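Local coordinates for protein transcriptional regulator (PDB 4KWA) that probably binds DNA as a TetR-family transcriptional repressor, and here holds a choline ion in its C-terminal, ligand-binding domain, at residues A[83-88]-A[157-162]; A[88-93]-A[164-169]. One frame throughout, in Å; residues are numbered along the deposited sequence.

From the N terminus, the chain reaches helix 77-86, whose last turn and exit enter contact 1 (83-88 with 157-162); the connection that follows at once, up to the start of helix 94-109, enters contact 2 (88-93 with 164-169). Both partners lie further on, along helix 148-168, so contact 1 closes a loop of 68 residues and contact 2 one of 70, mostly helix. The two loops cross rather than nest, sharing Gln88, and the first segments follow helix 148-168 in the same order as its own residues. Together they tie helix 77-86 and its exit to one long helix beside the choline pocket.

Contact 1. Residues A[83-88]-A[157-162]; sequences RLVELQ and ALIDGL. With CHT (choline ion), chain E.
Beside the choline pocket in the C-terminal domain of this TetR-family protein, Gln88, one of the pocket residues, meets Ile159 just beyond helix 77-86, where the chain faces helix 148-168. CB of Gln88 lies 4.1 Å from CG2 of Ile159, and CG2 of Val85 approaches CD1 of the same isoleucine at 4.4 Å. The two branches of Ile159 thus serve different neighbours. With chi1 at -70° the short branch, CG2, stands anti to the backbone N and meets the glutamine, while the longer one extends to the valine; a residue forked at CB suits a place that must fill two directions from a helix. Both approaches are loose, with no hydrogen bond across the segments, and the backbones stay well apart, 7.7 Å between CA of Gln88 and CA of Ile159.

Choline occupies the space beside this pair. OD1 of Asp160 is 3.6 Å from methyl C6 and equally near C8 of the trimethylammonium group, close enough that the carboxylate, if charged, probably helps to balance the cation. A quaternary nitrogen has no N-H to offer, so a nearby negative charge suits it better than a conventional hydrogen-bond acceptor, which would find no N-H to use. From the other segment the bent side chain of Gln88 brings its amide end to the ligand methyls, although which way round that amide lies is uncertain. Trp99 completes the residues of the pocket, and its NE1 is hydrogen-bonded to the backbone O of Gln88.

Around the contact, Trp126 of helix 113-139 touches both Gln88 and Ile159, Leu182 of helix 175-190 packs on Val85 and Ile159, and Trp99 and Trp106 of helix 94-109 lie against Asp160.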
loop_
_atom_site.group_PDB
_atom_site.type_symbol
_atom_site.label_atom_id
_atom_site.label_comp_id
_atom_site.label_asym_id
_atom_site.label_seq_id
_atom_site.Cartn_x
_atom_site.Cartn_y
_atom_site.Cartn_z
ATOM N N ARG A 83 -0.299 20.119 9.214
ATOM C CA ARG A 83 -1.378 20.241 8.241
ATOM C C ARG A 83 -1.202 19.326 7.046
ATOM O O ARG A 83 -2.102 18.689 6.615
ATOM C CB ARG A 83 -1.483 21.646 7.734
ATOM C CG ARG A 83 -2.350 22.503 8.574
ATOM C CD ARG A 83 -2.045 23.949 8.316
ATOM N NE ARG A 83 -2.574 24.745 9.388
ATOM C CZ ARG A 83 -3.796 25.218 9.422
ATOM N NH1 ARG A 83 -4.159 25.914 10.462
ATOM N NH2 ARG A 83 -4.629 25.011 8.421
ATOM N N LEU A 84 -0.005 19.299 6.529
ATOM C CA LEU A 84 0.354 18.412 5.438
ATOM C C LEU A 84 -0.003 16.982 5.720
ATOM O O LEU A 84 -0.473 16.321 4.833
ATOM C CB LEU A 84 1.844 18.463 5.090
ATOM C CG LEU A 84 2.255 19.585 4.189
ATOM C CD1 LEU A 84 3.783 19.684 4.113
ATOM C CD2 LEU A 84 1.608 19.388 2.788
ATOM N N VAL A 85 0.289 16.510 6.920
ATOM C CA VAL A 85 0.023 15.140 7.321
ATOM C C VAL A 85 -1.462 14.958 7.480
ATOM O O VAL A 85 -2.005 13.959 6.976
ATOM C CB VAL A 85 0.880 14.766 8.563
ATOM C CG1 VAL A 85 0.425 13.457 9.148
ATOM C CG2 VAL A 85 2.370 14.714 8.190
ATOM N N GLU A 86 -2.165 15.978 8.015
ATOM C CA GLU A 86 -3.610 15.937 8.161
ATOM C C GLU A 86 -4.342 15.719 6.780
ATOM O O GLU A 86 -5.384 15.023 6.670
ATOM C CB GLU A 86 -4.117 17.224 8.860
ATOM C CG GLU A 86 -5.644 17.293 8.983
ATOM C CD GLU A 86 -6.204 16.350 10.054
ATOM O OE1 GLU A 86 -5.470 15.976 11.013
ATOM O OE2 GLU A 86 -7.420 16.010 9.983
ATOM N N LEU A 87 -3.891 16.471 5.783
ATOM C CA LEU A 87 -4.378 16.341 4.393
ATOM C C LEU A 87 -4.206 14.931 3.791
ATOM O O LEU A 87 -4.825 14.606 2.803
ATOM C CB LEU A 87 -3.591 17.256 3.491
ATOM C CG LEU A 87 -3.898 18.703 3.594
ATOM C CD1 LEU A 87 -2.890 19.383 2.690
ATOM C CD2 LEU A 87 -5.329 18.897 3.137
ATOM N N GLN A 88 -3.336 14.097 4.377
ATOM C CA GLN A 88 -3.147 12.763 3.938
ATOM C C GLN A 88 -4.008 11.773 4.619
ATOM O O GLN A 88 -3.916 10.605 4.257
ATOM C CB GLN A 88 -1.691 12.278 4.105
ATOM C CG GLN A 88 -0.636 13.217 3.548
ATOM C CD GLN A 88 -1.006 13.986 2.254
ATOM O OE1 GLN A 88 -0.876 15.251 2.199
ATOM N NE2 GLN A 88 -1.395 13.273 1.206
ATOM N N ALA A 157 6.523 6.691 3.738
ATOM C CA ALA A 157 6.320 5.263 3.935
ATOM C C ALA A 157 5.375 4.960 5.101
ATOM O O ALA A 157 4.415 4.104 4.924
ATOM C CB ALA A 157 7.624 4.508 4.032
ATOM N N LEU A 158 5.586 5.644 6.240
ATOM C CA LEU A 158 4.788 5.446 7.448
ATOM C C LEU A 158 3.327 5.793 7.136
ATOM O O LEU A 158 2.390 5.081 7.448
ATOM C CB LEU A 158 5.356 6.273 8.575
ATOM C CG LEU A 158 4.624 6.185 9.923
ATOM C CD1 LEU A 158 4.523 4.751 10.430
ATOM C CD2 LEU A 158 5.289 7.028 10.983
ATOM N N ILE A 159 3.169 6.912 6.464
ATOM C CA ILE A 159 1.849 7.337 6.100
ATOM C C ILE A 159 1.129 6.324 5.276
ATOM O O ILE A 159 -0.044 6.023 5.541
ATOM C CB ILE A 159 1.865 8.699 5.389
ATOM C CG1 ILE A 159 2.231 9.816 6.373
ATOM C CG2 ILE A 159 0.536 8.884 4.624
ATOM C CD1 ILE A 159 2.597 11.124 5.731
ATOM N N ASP A 160 1.745 5.865 4.192
ATOM C CA ASP A 160 1.107 4.828 3.307
ATOM C C ASP A 160 0.749 3.508 4.060
ATOM O O ASP A 160 -0.328 2.963 3.933
ATOM C CB ASP A 160 2.030 4.541 2.138
ATOM C CG ASP A 160 2.054 5.637 1.135
ATOM O OD1 ASP A 160 1.152 6.458 1.125
ATOM O OD2 ASP A 160 2.930 5.635 0.342
ATOM N N GLY A 161 1.650 3.040 4.901
ATOM C CA GLY A 161 1.417 1.891 5.705
ATOM C C GLY A 161 0.252 1.987 6.688
ATOM O O GLY A 161 -0.521 1.040 6.892
ATOM N N LEU A 162 0.171 3.105 7.349
ATOM C CA LEU A 162 -0.905 3.381 8.281
ATOM C C LEU A 162 -2.161 3.479 7.520
ATOM O O LEU A 162 -3.191 2.913 7.986
ATOM C CB LEU A 162 -0.604 4.669 9.098
ATOM C CG LEU A 162 0.578 4.520 10.098
ATOM C CD1 LEU A 162 0.858 5.939 10.565
ATOM C CD2 LEU A 162 0.133 3.629 11.264
HETATM C C4 CHT E . 0.359 9.828 -2.429
HETATM C C5 CHT E . -0.945 10.205 -1.724
HETATM C C6 CHT E . -1.378 7.907 -0.908
HETATM C C7 CHT E . -2.812 9.715 -0.312
HETATM C C8 CHT E . -0.509 9.556 0.577
HETATM O O6 CHT E . 0.326 10.473 -3.712
HETATM N N1 CHT E . -1.393 9.345 -0.592
#

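Contact 2. Residues A[88-93]-A[164-169]; sequences QLPTPG and IQVLTG
Pro90 meets Val166 and Leu167 in a purely apolar contact between the connection 88-93 and the last turns of helix 148-168. CB of Pro90 is 3.8 Å from CD1 of Leu167, which also lies near the ring's CG; that CG is in turn 4.0 Å from CG1 of Val166. The ring therefore touches two successive helix residues through its CB and CG atoms. Val166 presents CG1 because this methyl stands anti to its backbone N (chi1 178°), whereas Leu167 reaches the proline through the end of its longer side chain. A rigid proline ring suits the place: it offers carbon without a flexible chain to immobilise, and its nitrogen has no N-H to satisfy in this buried spot.

Hydrogen bonds within each segment shape both partners. Pro90 is the centre of an inverse gamma turn, closed by a weak bond from Thr91 N to Leu89 O of 2.8 Å, which sharply bends the connection. At the helix end, the O of Ile164 is gripped twice, by Thr168 N and by Thr168 OG1 at 2.8 Å; the hydroxyl comes from above the carbonyl plane, 38° out of it. This satisfies the threonine hydroxyl within its own helix. Gly169 then ends the helix in a Schellman motif, where its positive phi, 74°, is easily adopted without a side chain. Gly93, also at positive phi, holds the N-cap position of helix 94-109, with backbone angles suited to a residue without a side chain.

Met178 of helix 175-190 packs on both Pro90 and Val166, and Trp99 of helix 94-109 on Pro90 and Leu167, while Thr110 of the second subunit touches Leu167, bringing the contact to the dimer interface.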
loop_
_atom_site.group_PDB
_atom_site.type_symbol
_atom_site.label_atom_id
_atom_site.label_comp_id
_atom_site.label_asym_id
_atom_site.label_seq_id
_atom_site.Cartn_x
_atom_site.Cartn_y
_atom_site.Cartn_z
ATOM N N GLN A 88 -3.336 14.097 4.377
ATOM C CA GLN A 88 -3.147 12.763 3.938
ATOM C C GLN A 88 -4.008 11.773 4.619
ATOM O O GLN A 88 -3.916 10.605 4.257
ATOM C CB GLN A 88 -1.691 12.278 4.105
ATOM C CG GLN A 88 -0.636 13.217 3.548
ATOM C CD GLN A 88 -1.006 13.986 2.254
ATOM O OE1 GLN A 88 -0.876 15.251 2.199
ATOM N NE2 GLN A 88 -1.395 13.273 1.206
ATOM N N LEU A 89 -4.804 12.158 5.619
ATOM C CA LEU A 89 -5.631 11.163 6.276
ATOM C C LEU A 89 -6.780 10.732 5.415
ATOM O O LEU A 89 -7.345 11.544 4.736
ATOM C CB LEU A 89 -6.152 11.736 7.593
ATOM C CG LEU A 89 -5.034 12.173 8.511
ATOM C CD1 LEU A 89 -5.653 12.737 9.778
ATOM C CD2 LEU A 89 -4.034 11.099 8.804
ATOM N N PRO A 90 -7.197 9.465 5.486
ATOM C CA PRO A 90 -8.299 9.053 4.650
ATOM C C PRO A 90 -9.614 9.393 5.315
ATOM O O PRO A 90 -10.392 8.483 5.624
ATOM C CB PRO A 90 -8.130 7.535 4.595
ATOM C CG PRO A 90 -7.413 7.218 5.860
ATOM C CD PRO A 90 -6.426 8.312 6.022
ATOM N N THR A 91 -9.889 10.689 5.503
ATOM C CA THR A 91 -11.151 11.097 6.145
ATOM C C THR A 91 -12.367 10.814 5.247
ATOM O O THR A 91 -12.323 10.766 3.999
ATOM C CB THR A 91 -11.043 12.545 6.579
ATOM O OG1 THR A 91 -10.541 13.308 5.507
ATOM C CG2 THR A 91 -10.021 12.701 7.620
ATOM N N PRO A 92 -13.538 10.684 5.883
ATOM C CA PRO A 92 -14.751 10.451 5.138
ATOM C C PRO A 92 -14.868 11.350 3.875
ATOM O O PRO A 92 -14.470 12.476 3.917
ATOM C CB PRO A 92 -15.830 10.762 6.163
ATOM C CG PRO A 92 -15.171 10.542 7.498
ATOM C CD PRO A 92 -13.696 10.555 7.330
ATOM N N GLY A 93 -15.359 10.796 2.782
ATOM C CA GLY A 93 -15.558 11.511 1.509
ATOM C C GLY A 93 -14.472 11.368 0.476
ATOM O O GLY A 93 -13.921 10.286 0.250
ATOM N N ILE A 164 -3.150 1.942 4.841
ATOM C CA ILE A 164 -3.528 0.605 4.544
ATOM C C ILE A 164 -4.198 -0.023 5.743
ATOM O O ILE A 164 -5.247 -0.655 5.576
ATOM C CB ILE A 164 -2.306 -0.234 4.045
ATOM C CG1 ILE A 164 -1.711 0.338 2.800
ATOM C CG2 ILE A 164 -2.729 -1.714 3.803
ATOM C CD1 ILE A 164 -0.288 -0.147 2.515
ATOM N N GLN A 165 -3.590 0.090 6.923
ATOM C CA GLN A 165 -4.127 -0.466 8.126
ATOM C C GLN A 165 -5.572 0.141 8.333
ATOM O O GLN A 165 -6.529 -0.608 8.659
ATOM C CB GLN A 165 -3.154 -0.235 9.287
ATOM C CG GLN A 165 -1.808 -0.905 9.094
ATOM C CD GLN A 165 -0.837 -0.594 10.220
ATOM O OE1 GLN A 165 -1.245 -0.067 11.257
ATOM N NE2 GLN A 165 0.449 -0.985 10.051
ATOM N N VAL A 166 -5.756 1.436 8.066
ATOM C CA VAL A 166 -7.108 1.980 8.170
ATOM C C VAL A 166 -8.081 1.397 7.165
ATOM O O VAL A 166 -9.156 0.863 7.535
ATOM C CB VAL A 166 -7.099 3.533 8.106
ATOM C CG1 VAL A 166 -8.528 4.105 8.154
ATOM C CG2 VAL A 166 -6.140 4.090 9.192
ATOM N N LEU A 167 -7.723 1.454 5.894
ATOM C CA LEU A 167 -8.600 0.918 4.828
ATOM C C LEU A 167 -8.965 -0.575 4.852
ATOM O O LEU A 167 -10.148 -0.932 4.557
ATOM C CB LEU A 167 -8.175 1.339 3.456
ATOM C CG LEU A 167 -8.697 2.717 2.993
ATOM C CD1 LEU A 167 -8.021 3.888 3.668
ATOM C CD2 LEU A 167 -8.494 2.875 1.487
ATOM N N THR A 168 -8.029 -1.379 5.347
ATOM C CA THR A 168 -8.194 -2.817 5.434
ATOM C C THR A 168 -8.837 -3.237 6.751
ATOM O O THR A 168 -9.080 -4.402 6.920
ATOM C CB THR A 168 -6.876 -3.574 5.211
ATOM O OG1 THR A 168 -5.927 -3.274 6.264
ATOM C CG2 THR A 168 -6.304 -3.231 3.835
ATOM N N GLY A 169 -9.100 -2.287 7.639
ATOM C CA GLY A 169 -9.804 -2.561 8.906
ATOM C C GLY A 169 -9.051 -3.279 10.006
ATOM O O GLY A 169 -9.634 -4.064 10.784
#